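Pab-dependent poly(a)-specific ribonuclease subunit PAN2 (Neurospora crassa, PDB 4CZW) is the catalytic subunit of a deadenylation complex that probably shortens mRNA poly(A) tails, represented here by its probably inactive ubiquitin-protease-like domain and its exonuclease domain. Local coordinates at residues D359-F364 with V375-F380; H58-L63 with S324-V329. All blocks are in the same frame, centred on the assembly; numbering follows the deposited sequence.

Contact 1: D359-F364 with V375-F380; sequences DRWHLF and VEALTF
Trp-361, Ala-377 and Leu-378 meet in a small, mostly buried apolar contact, where the first residue of strand 361-365 packs against the C-terminal end of the short helix 374-377. Both backbones aim a side chain into the interface: the Trp-361 and Ala-377 CA atoms lie 6.7 Å apart, and each CB points at the other segment. The methyl of Ala-377 does most of the touching. Its CB is 3.6 Å from CE3 of Trp-361 and sits 3.3 Å above the indole plane, offset toward the rim, near CE3, CD2 and CG. With CG placed anti to the carbonyl carbon (chi1 -64°) and the ring turned nearly square to its stem (chi2 88°), the far end of the indole swings toward Leu-378, whose CD2 stands 4.4 Å from CH2 in a looser touch. Next along the strand, His-362 points away from the helix, and its ND1 bonds to the carbonyl O of Arg-360 at 3.0 Å, approaching from above the carbonyl plane, while the Arg-360 guanidinium forms a salt bridge with Glu-352 and a hydrogen bond to the Tyr-38 hydroxyl. Strand 361-365 lies between strands 339-347 and 368-371, with Trp-361 backbone-bonded to Ile-372. This is a beta hairpin followed by a short helix that folds back over its first strand, at the margin of the large mixed sheet in the pseudo-UCH domain.

Contact 2: H58-L63 with S324-V329; sequences HYTPLL and SLVGTV
Val-326, on strand 321-334, pushes its side chain against Tyr-59 and Thr-60, the two residues that join helix 51-58 to helix 61-71. Starting at the stem, CB of Val-326 already lies 3.9 Å from OG1 of Thr-60. Beyond it the side chain forks. The CG1 branch, anti to the backbone N (chi1 175°), reaches into the bend of the linker, 3.3 Å from the carbonyl O of Tyr-59 and just as near OG1 of Thr-60; CB of Tyr-59 borders it more loosely at 4.5 Å. The CG2 branch of Val-326 comes nearest OG1 of Thr-60 as well, at 3.9 Å, and its approach to the methyl CG2 of Thr-60 is longer, at 4.2 Å. The two beta-branched side chains cross at about a right angle, and both arms of Thr-60 meet valine carbons. These are van der Waals contacts; the hydroxyl of Thr-60 has its polar partner in the carbonyl O of Val-56, one turn back in helix 51-58. Replacing Val-326 by an alanine would remove both methyls and would probably open a gap beside the Tyr-59 carbonyl and the Thr-60 side chain. The Tyr-59 ring leads away from the strand, and ND1 of His-58 sits 3.4 Å above its plane, over the centre. Val-326 has a helix-like backbone, and it and Gly-327 both bond to Met-391, consistent with a classic beta bulge. Around the contact, Thr-60 packs on Met-391 and Gln-393 of strand 385-394, while Val-329 touches Ser-52 and Val-56; helix 51-58 and the turn after it thus lie on strands 321-334 and 385-394.

From the N terminus, the chain leaves the interhelical turn at 58-63, runs through some 260 residues that include both zinc sites, and returns at 324-329 to close contact 2. Contact 1 opens later, at 359-364, and closes after only ten residues at 375-380, so the two lie in series, neither nested nor crossed. They join physically, though, with centres 13 Å apart. Trp-361 and Leu-378 both pack on Leu-325, the neighbour of Val-326, and the Phe-364 ring meets that of Tyr-59. Together they tie helices 51-58, 61-71 and 374-377 to one mixed sheet of the pseudo-UCH domain.

Contact 1: D359-F364 with V375-F380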
ATOM      1  N   ASP A 359      21.276 -11.613  -0.736  1.00 81.38           N
ATOM      2  CA  ASP A 359      20.741 -11.489   0.614  1.00 76.13           C
ATOM      3  C   ASP A 359      20.629 -10.028   1.039  1.00 72.37           C
ATOM      4  O   ASP A 359      21.605  -9.420   1.477  1.00 71.51           O
ATOM      5  CB  ASP A 359      21.611 -12.260   1.608  1.00 82.30           C
ATOM      6  CG  ASP A 359      21.585 -13.756   1.363  1.00 80.52           C
ATOM      7  OD1 ASP A 359      20.538 -14.267   0.914  1.00 81.09           O
ATOM      8  OD2 ASP A 359      22.612 -14.420   1.620  1.00 89.98           O
ATOM      9  N   ARG A 360      19.429  -9.473   0.902  1.00 63.18           N
ATOM     10  CA  ARG A 360      19.171  -8.089   1.279  1.00 56.24           C
ATOM     11  C   ARG A 360      17.959  -8.002   2.202  1.00 48.50           C
ATOM     12  O   ARG A 360      17.023  -7.247   1.943  1.00 45.58           O
ATOM     13  CB  ARG A 360      18.956  -7.226   0.036  1.00 64.53           C
ATOM     14  CG  ARG A 360      20.112  -7.260  -0.951  1.00 72.83           C
ATOM     15  CD  ARG A 360      19.861  -6.338  -2.132  1.00 70.99           C
ATOM     16  NE  ARG A 360      19.595  -4.969  -1.699  1.00 79.30           N
ATOM     17  CZ  ARG A 360      20.539  -4.074  -1.432  1.00 84.78           C
ATOM     18  NH1 ARG A 360      21.820  -4.402  -1.550  1.00 91.29           N
ATOM     19  NH2 ARG A 360      20.205  -2.851  -1.044  1.00 70.68           N
ATOM     20  N   TRP A 361      17.986  -8.780   3.278  1.00 47.72           N
ATOM     21  CA  TRP A 361      16.869  -8.835   4.215  1.00 43.47           C
ATOM     22  C   TRP A 361      16.807  -7.602   5.110  1.00 50.35           C
ATOM     23  O   TRP A 361      17.833  -7.115   5.589  1.00 51.53           O
ATOM     24  CB  TRP A 361      16.962 -10.099   5.072  1.00 45.97           C
ATOM     25  CG  TRP A 361      16.839 -11.363   4.278  1.00 52.88           C
ATOM     26  CD1 TRP A 361      17.848 -12.048   3.665  1.00 52.43           C
ATOM     27  CD2 TRP A 361      15.636 -12.093   4.008  1.00 50.67           C
ATOM     28  NE1 TRP A 361      17.348 -13.159   3.031  1.00 53.55           N
ATOM     29  CE2 TRP A 361      15.994 -13.210   3.226  1.00 52.72           C
ATOM     30  CE3 TRP A 361      14.293 -11.910   4.351  1.00 48.49           C
ATOM     31  CZ2 TRP A 361      15.054 -14.140   2.782  1.00 47.61           C
ATOM     32  CZ3 TRP A 361      13.364 -12.835   3.910  1.00 44.06           C
ATOM     33  CH2 TRP A 361      13.749 -13.935   3.133  1.00 49.14           C
ATOM     34  N   HIS A 362      15.594  -7.105   5.333  1.00 46.71           N
ATOM     35  CA  HIS A 362      15.384  -5.944   6.190  1.00 37.43           C
ATOM     36  C   HIS A 362      14.245  -6.170   7.179  1.00 41.28           C
ATOM     37  O   HIS A 362      13.265  -6.850   6.871  1.00 40.10           O
ATOM     38  CB  HIS A 362      15.092  -4.699   5.351  1.00 42.91           C
ATOM     39  CG  HIS A 362      16.291  -4.152   4.642  1.00 46.29           C
ATOM     40  ND1 HIS A 362      16.828  -4.744   3.519  1.00 46.03           N
ATOM     41  CD2 HIS A 362      17.059  -3.067   4.900  1.00 45.72           C
ATOM     42  CE1 HIS A 362      17.874  -4.044   3.114  1.00 50.77           C
ATOM     43  NE2 HIS A 362      18.035  -3.022   3.935  1.00 45.62           N
ATOM     44  N   LEU A 363      14.382  -5.592   8.367  1.00 43.52           N
ATOM     45  CA  LEU A 363      13.335  -5.651   9.377  1.00 37.11           C
ATOM     46  C   LEU A 363      12.461  -4.403   9.320  1.00 45.51           C
ATOM     47  O   LEU A 363      12.935  -3.293   9.558  1.00 50.39           O
ATOM     48  CB  LEU A 363      13.941  -5.808  10.773  1.00 29.67           C
ATOM     49  CG  LEU A 363      12.988  -5.610  11.954  1.00 37.61           C
ATOM     50  CD1 LEU A 363      11.860  -6.629  11.923  1.00 37.13           C
ATOM     51  CD2 LEU A 363      13.744  -5.680  13.273  1.00 38.08           C
ATOM     52  N   PHE A 364      11.185  -4.591   9.000  1.00 44.14           N
ATOM     53  CA  PHE A 364      10.247  -3.478   8.941  1.00 39.74           C
ATOM     54  C   PHE A 364       9.350  -3.442  10.174  1.00 37.49           C
ATOM     55  O   PHE A 364       8.200  -3.880  10.131  1.00 41.34           O
ATOM     56  CB  PHE A 364       9.393  -3.558   7.672  1.00 34.19           C
ATOM     57  CG  PHE A 364      10.158  -3.282   6.408  1.00 35.44           C
ATOM     58  CD1 PHE A 364      10.295  -1.987   5.937  1.00 41.77           C
ATOM     59  CD2 PHE A 364      10.736  -4.316   5.691  1.00 36.59           C
ATOM     60  CE1 PHE A 364      10.998  -1.728   4.774  1.00 45.15           C
ATOM     61  CE2 PHE A 364      11.439  -4.063   4.528  1.00 39.51           C
ATOM     62  CZ  PHE A 364      11.570  -2.767   4.069  1.00 42.14           C
ATOM     63  N   VAL A 375      20.129 -15.209   8.273  1.00 39.78           N
ATOM     64  CA  VAL A 375      19.937 -16.044   9.453  1.00 46.36           C
ATOM     65  C   VAL A 375      18.894 -15.448  10.389  1.00 42.20           C
ATOM     66  O   VAL A 375      17.943 -16.123  10.781  1.00 39.80           O
ATOM     67  CB  VAL A 375      21.258 -16.237  10.224  1.00 45.88           C
ATOM     68  CG1 VAL A 375      21.005 -16.922  11.557  1.00 49.40           C
ATOM     69  CG2 VAL A 375      22.248 -17.032   9.386  1.00 42.00           C
ATOM     70  N   GLU A 376      19.078 -14.178  10.737  1.00 48.62           N
ATOM     71  CA  GLU A 376      18.154 -13.464  11.612  1.00 49.14           C
ATOM     72  C   GLU A 376      16.742 -13.426  11.034  1.00 43.70           C
ATOM     73  O   GLU A 376      15.759 -13.577  11.760  1.00 45.27           O
ATOM     74  CB  GLU A 376      18.660 -12.040  11.864  1.00 46.33           C
ATOM     75  CG  GLU A 376      17.663 -11.123  12.556  1.00 35.81           C
ATOM     76  CD  GLU A 376      17.379 -11.529  13.990  1.00 47.50           C
ATOM     77  OE1 GLU A 376      18.181 -12.292  14.570  1.00 51.01           O
ATOM     78  OE2 GLU A 376      16.350 -11.084  14.539  1.00 47.39           O
ATOM     79  N   ALA A 377      16.651 -13.229   9.723  1.00 43.34           N
ATOM     80  CA  ALA A 377      15.362 -13.177   9.042  1.00 48.11           C
ATOM     81  C   ALA A 377      14.688 -14.544   9.020  1.00 48.69           C
ATOM     82  O   ALA A 377      13.462 -14.642   8.945  1.00 46.85           O
ATOM     83  CB  ALA A 377      15.535 -12.650   7.628  1.00 37.67           C
ATOM     84  N   LEU A 378      15.495 -15.598   9.084  1.00 43.81           N
ATOM     85  CA  LEU A 378      14.977 -16.961   9.048  1.00 39.02           C
ATOM     86  C   LEU A 378      15.114 -17.646  10.405  1.00 42.21           C
ATOM     87  O   LEU A 378      15.033 -18.869  10.503  1.00 46.98           O
ATOM     88  CB  LEU A 378      15.695 -17.774   7.969  1.00 34.20           C
ATOM     89  CG  LEU A 378      15.572 -17.233   6.542  1.00 41.82           C
ATOM     90  CD1 LEU A 378      16.304 -18.130   5.555  1.00 34.41           C
ATOM     91  CD2 LEU A 378      14.111 -17.076   6.152  1.00 43.08           C
ATOM     92  N   THR A 379      15.326 -16.848  11.446  1.00 42.08           N
ATOM     93  CA  THR A 379      15.393 -17.368  12.808  1.00 42.11           C
ATOM     94  C   THR A 379      14.126 -17.000  13.571  1.00 44.86           C
ATOM     95  O   THR A 379      13.699 -15.846  13.559  1.00 45.91           O
ATOM     96  CB  THR A 379      16.619 -16.829  13.569  1.00 46.99           C
ATOM     97  OG1 THR A 379      17.812 -17.136  12.837  1.00 55.53           O
ATOM     98  CG2 THR A 379      16.706 -17.451  14.955  1.00 39.47           C
ATOM     99  N   PHE A 380      13.526 -17.985  14.231  1.00 41.53           N
ATOM    100  CA  PHE A 380      12.308 -17.752  14.996  1.00 40.22           C
ATOM    101  C   PHE A 380      12.457 -18.241  16.434  1.00 37.29           C
ATOM    102  O   PHE A 380      13.231 -19.156  16.714  1.00 36.52           O
ATOM    103  CB  PHE A 380      11.116 -18.430  14.317  1.00 38.71           C
ATOM    104  CG  PHE A 380      10.864 -17.944  12.917  1.00 44.57           C
ATOM    105  CD1 PHE A 380      10.252 -16.722  12.694  1.00 43.52           C
ATOM    106  CD2 PHE A 380      11.245 -18.707  11.824  1.00 46.47           C
ATOM    107  CE1 PHE A 380      10.021 -16.269  11.407  1.00 39.88           C
ATOM    108  CE2 PHE A 380      11.015 -18.260  10.535  1.00 45.89           C
ATOM    109  CZ  PHE A 380      10.403 -17.039  10.327  1.00 43.38           C
TER

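Contact 2: H58-L63 with S324-V329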
ATOM      1  N   HIS A  58       4.377  -5.334  -1.043  1.00 41.78           N
ATOM      2  CA  HIS A  58       5.013  -4.305  -1.863  1.00 44.49           C
ATOM      3  C   HIS A  58       6.292  -4.802  -2.526  1.00 42.86           C
ATOM      4  O   HIS A  58       6.582  -4.453  -3.671  1.00 42.01           O
ATOM      5  CB  HIS A  58       5.321  -3.065  -1.022  1.00 40.17           C
ATOM      6  CG  HIS A  58       6.144  -2.042  -1.742  1.00 39.85           C
ATOM      7  ND1 HIS A  58       7.476  -1.827  -1.462  1.00 45.59           N
ATOM      8  CD2 HIS A  58       5.827  -1.183  -2.741  1.00 45.17           C
ATOM      9  CE1 HIS A  58       7.942  -0.875  -2.252  1.00 42.54           C
ATOM     10  NE2 HIS A  58       6.961  -0.468  -3.037  1.00 44.02           N
ATOM     11  N   TYR A  59       7.057  -5.611  -1.802  1.00 35.67           N
ATOM     12  CA  TYR A  59       8.305  -6.143  -2.334  1.00 41.01           C
ATOM     13  C   TYR A  59       8.082  -7.491  -3.006  1.00 43.93           C
ATOM     14  O   TYR A  59       9.022  -8.255  -3.226  1.00 45.83           O
ATOM     15  CB  TYR A  59       9.354  -6.252  -1.226  1.00 41.84           C
ATOM     16  CG  TYR A  59       9.804  -4.903  -0.710  1.00 48.25           C
ATOM     17  CD1 TYR A  59      10.775  -4.173  -1.382  1.00 43.53           C
ATOM     18  CD2 TYR A  59       9.249  -4.355   0.437  1.00 47.31           C
ATOM     19  CE1 TYR A  59      11.186  -2.936  -0.921  1.00 45.88           C
ATOM     20  CE2 TYR A  59       9.654  -3.119   0.907  1.00 49.88           C
ATOM     21  CZ  TYR A  59      10.623  -2.414   0.224  1.00 51.78           C
ATOM     22  OH  TYR A  59      11.029  -1.184   0.687  1.00 52.79           O
ATOM     23  N   THR A  60       6.822  -7.770  -3.323  1.00 46.45           N
ATOM     24  CA  THR A  60       6.464  -8.902  -4.165  1.00 42.49           C
ATOM     25  C   THR A  60       6.142  -8.369  -5.556  1.00 36.98           C
ATOM     26  O   THR A  60       5.030  -7.899  -5.795  1.00 41.86           O
ATOM     27  CB  THR A  60       5.260  -9.683  -3.605  1.00 43.21           C
ATOM     28  OG1 THR A  60       5.501 -10.022  -2.233  1.00 45.74           O
ATOM     29  CG2 THR A  60       5.027 -10.956  -4.406  1.00 31.25           C
ATOM     30  N   PRO A  61       7.124  -8.433  -6.471  1.00 40.32           N
ATOM     31  CA  PRO A  61       7.088  -7.835  -7.812  1.00 35.66           C
ATOM     32  C   PRO A  61       5.771  -8.039  -8.561  1.00 44.75           C
ATOM     33  O   PRO A  61       5.270  -7.100  -9.179  1.00 49.05           O
ATOM     34  CB  PRO A  61       8.231  -8.549  -8.535  1.00 36.39           C
ATOM     35  CG  PRO A  61       9.207  -8.842  -7.456  1.00 39.84           C
ATOM     36  CD  PRO A  61       8.383  -9.164  -6.238  1.00 43.25           C
ATOM     37  N   LEU A  62       5.220  -9.247  -8.499  1.00 47.67           N
ATOM     38  CA  LEU A  62       3.971  -9.546  -9.187  1.00 39.38           C
ATOM     39  C   LEU A  62       2.790  -8.817  -8.557  1.00 47.01           C
ATOM     40  O   LEU A  62       1.843  -8.445  -9.249  1.00 45.74           O
ATOM     41  CB  LEU A  62       3.711 -11.052  -9.195  1.00 45.79           C
ATOM     42  CG  LEU A  62       4.625 -11.872 -10.104  1.00 52.93           C
ATOM     43  CD1 LEU A  62       4.289 -13.350 -10.009  1.00 51.15           C
ATOM     44  CD2 LEU A  62       4.518 -11.384 -11.540  1.00 44.30           C
ATOM     45  N   LEU A  63       2.848  -8.613  -7.245  1.00 42.17           N
ATOM     46  CA  LEU A  63       1.781  -7.915  -6.537  1.00 44.06           C
ATOM     47  C   LEU A  63       1.861  -6.406  -6.745  1.00 45.42           C
ATOM     48  O   LEU A  63       0.838  -5.747  -6.928  1.00 45.26           O
ATOM     49  CB  LEU A  63       1.822  -8.238  -5.042  1.00 44.03           C
ATOM     50  CG  LEU A  63       1.407  -9.653  -4.637  1.00 48.51           C
ATOM     51  CD1 LEU A  63       1.420  -9.804  -3.125  1.00 44.54           C
ATOM     52  CD2 LEU A  63       0.035  -9.983  -5.201  1.00 44.30           C
ATOM     53  N   SER A 324      10.551 -18.298  -4.811  1.00 47.59           N
ATOM     54  CA  SER A 324      11.477 -17.573  -3.952  1.00 41.62           C
ATOM     55  C   SER A 324      10.737 -16.950  -2.776  1.00 45.22           C
ATOM     56  O   SER A 324       9.628 -16.441  -2.928  1.00 48.46           O
ATOM     57  CB  SER A 324      12.219 -16.493  -4.743  1.00 45.61           C
ATOM     58  OG  SER A 324      13.053 -17.070  -5.732  1.00 60.98           O
ATOM     59  N   LEU A 325      11.354 -17.004  -1.601  1.00 39.87           N
ATOM     60  CA  LEU A 325      10.768 -16.407  -0.409  1.00 38.84           C
ATOM     61  C   LEU A 325      10.933 -14.893  -0.431  1.00 44.36           C
ATOM     62  O   LEU A 325      12.053 -14.382  -0.417  1.00 43.11           O
ATOM     63  CB  LEU A 325      11.404 -16.990   0.853  1.00 43.60           C
ATOM     64  CG  LEU A 325      10.948 -16.386   2.182  1.00 40.90           C
ATOM     65  CD1 LEU A 325       9.458 -16.606   2.389  1.00 39.99           C
ATOM     66  CD2 LEU A 325      11.747 -16.971   3.333  1.00 34.52           C
ATOM     67  N   VAL A 326       9.813 -14.180  -0.472  1.00 43.45           N
ATOM     68  CA  VAL A 326       9.837 -12.724  -0.496  1.00 40.57           C
ATOM     69  C   VAL A 326      10.011 -12.155   0.907  1.00 43.63           C
ATOM     70  O   VAL A 326      10.922 -11.366   1.158  1.00 52.25           O
ATOM     71  CB  VAL A 326       8.553 -12.145  -1.117  1.00 39.18           C
ATOM     72  CG1 VAL A 326       8.548 -10.630  -1.007  1.00 41.84           C
ATOM     73  CG2 VAL A 326       8.424 -12.579  -2.568  1.00 38.73           C
ATOM     74  N   GLY A 327       9.136 -12.562   1.820  1.00 45.44           N
ATOM     75  CA  GLY A 327       9.187 -12.069   3.184  1.00 43.08           C
ATOM     76  C   GLY A 327       8.261 -12.808   4.130  1.00 41.53           C
ATOM     77  O   GLY A 327       7.653 -13.814   3.763  1.00 45.27           O
ATOM     78  N   THR A 328       8.152 -12.298   5.353  1.00 44.65           N
ATOM     79  CA  THR A 328       7.342 -12.941   6.380  1.00 39.04           C
ATOM     80  C   THR A 328       6.707 -11.927   7.327  1.00 44.51           C
ATOM     81  O   THR A 328       7.393 -11.064   7.876  1.00 43.37           O
ATOM     82  CB  THR A 328       8.179 -13.934   7.212  1.00 39.70           C
ATOM     83  OG1 THR A 328       8.756 -14.924   6.351  1.00 53.27           O
ATOM     84  CG2 THR A 328       7.315 -14.621   8.258  1.00 41.78           C
ATOM     85  N   VAL A 329       5.394 -12.031   7.511  1.00 41.37           N
ATOM     86  CA  VAL A 329       4.709 -11.263   8.542  1.00 36.28           C
ATOM     87  C   VAL A 329       4.903 -11.966   9.880  1.00 37.59           C
ATOM     88  O   VAL A 329       4.455 -13.098  10.065  1.00 42.35           O
ATOM     89  CB  VAL A 329       3.208 -11.102   8.247  1.00 38.26           C
ATOM     90  CG1 VAL A 329       2.498 -10.461   9.431  1.00 37.47           C
ATOM     91  CG2 VAL A 329       3.003 -10.279   6.986  1.00 33.40           C
TER